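Local atomic coordinates of periplasmic sensor hybrid histidine kinase (Anaeromyxobacter dehalogenans, PDB entry 4K0D), a protein that probably senses a signal in the periplasm through its helical-bundle sensor domain, the part described here, and relays it by ATP-dependent histidine autophosphorylation. Residues Ala11-Glu14 with Leu15-Pro18. Residues are numbered along the deposited sequence; the frame is centred on the assembly and turned at random.
Sequences AQLE and LIGP. With ZN (zinc ion), chain I.
Two consecutive backbone hydrogen bonds, each from residue i+3 to residue i, carry the chain from Gln12 to Ile16: Leu15 N reaches Gln12 O at 3.2 Å, and Ile16 N reaches Leu13 O at 3.1 Å. The second closes the type I beta turn from Leu13 to Ile16; the first comes one residue before it. Their N-H...O angles are 155° and 163°. Where the chain continues, Pro18 has no N-H to offer; its ring carbon CD rests 3.2 Å from Glu14 O. Leu15 makes a like approach of carbon to carbonyl oxygen, its CG packing 3.6 Å from Ala11 O.

The apolar contact pairs Leu13 with Ile16. They lie side by side and point the same way, with CD2 of Leu13 4.1 Å from CD1 of Ile16, and both touch Ser142 on helix 117-145. In this helical-bundle sensor domain the segment is the joint between the short helix 7-13 and the long helix 16-42.

Glu14 serves the dimer interface. Turning about CB-CG (chi2 -69°) bends its chain and brings OE2 to the zinc ion, bound at 1.9 Å; Asp10 OD1 of the same chain and His32 ND1 of the second subunit also bind the zinc. OE1 forms a salt bridge with Arg58 of that subunit, so both carboxylate oxygens are engaged and the rotation of the group is restrained.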
# COMPACT_ATOMS: atom_id res chain seq x y z
N ALA B 11 -4.23 14.02 -11.17
CA ALA B 11 -4.81 14.14 -9.86
C ALA B 11 -5.53 12.83 -9.53
O ALA B 11 -5.50 12.29 -8.39
CB ALA B 11 -5.76 15.32 -9.90
N GLN B 12 -6.21 12.31 -10.53
CA GLN B 12 -6.84 11.03 -10.38
C GLN B 12 -5.78 9.94 -10.06
O GLN B 12 -5.94 9.20 -9.06
CB GLN B 12 -7.69 10.69 -11.63
CG GLN B 12 -8.67 9.58 -11.40
CD GLN B 12 -9.35 9.10 -12.69
OE1 GLN B 12 -9.49 9.86 -13.66
NE2 GLN B 12 -9.72 7.83 -12.71
N LEU B 13 -4.73 9.82 -10.87
CA LEU B 13 -3.76 8.74 -10.72
C LEU B 13 -2.95 8.87 -9.43
O LEU B 13 -2.46 7.86 -8.89
CB LEU B 13 -2.82 8.71 -11.90
CG LEU B 13 -3.45 8.18 -13.19
CD1 LEU B 13 -2.41 7.92 -14.23
CD2 LEU B 13 -4.22 6.89 -12.92
N GLU B 14 -2.82 10.09 -8.91
CA GLU B 14 -1.95 10.33 -7.73
C GLU B 14 -2.65 9.90 -6.45
O GLU B 14 -2.08 9.92 -5.37
CB GLU B 14 -1.52 11.82 -7.64
CG GLU B 14 -0.51 12.27 -8.72
CD GLU B 14 0.88 11.66 -8.56
OE1 GLU B 14 1.20 11.12 -7.50
OE2 GLU B 14 1.67 11.67 -9.52
N LEU B 15 -3.93 9.57 -6.56
CA LEU B 15 -4.63 9.01 -5.44
C LEU B 15 -4.25 7.54 -5.18
O LEU B 15 -4.46 7.03 -4.09
CB LEU B 15 -6.13 9.13 -5.63
CG LEU B 15 -6.71 10.53 -5.53
CD1 LEU B 15 -8.13 10.49 -6.04
CD2 LEU B 15 -6.70 11.01 -4.11
N ILE B 16 -3.68 6.87 -6.16
CA ILE B 16 -3.40 5.43 -5.99
C ILE B 16 -2.57 5.16 -4.76
O ILE B 16 -2.94 4.37 -3.93
CB ILE B 16 -2.69 4.87 -7.23
CG1 ILE B 16 -3.75 4.64 -8.32
CG2 ILE B 16 -1.86 3.59 -6.86
CD1 ILE B 16 -3.21 4.51 -9.75
N GLY B 17 -1.45 5.84 -4.63
CA GLY B 17 -0.48 5.54 -3.61
C GLY B 17 -1.03 5.75 -2.21
O GLY B 17 -0.97 4.87 -1.39
N PRO B 18 -1.56 6.93 -1.94
CA PRO B 18 -2.11 7.23 -0.61
C PRO B 18 -3.25 6.33 -0.23
O PRO B 18 -3.36 5.94 0.95
CB PRO B 18 -2.62 8.65 -0.76
CG PRO B 18 -1.79 9.22 -1.87
CD PRO B 18 -1.41 8.14 -2.78
ZN ZN I . 1.43 11.57 -11.44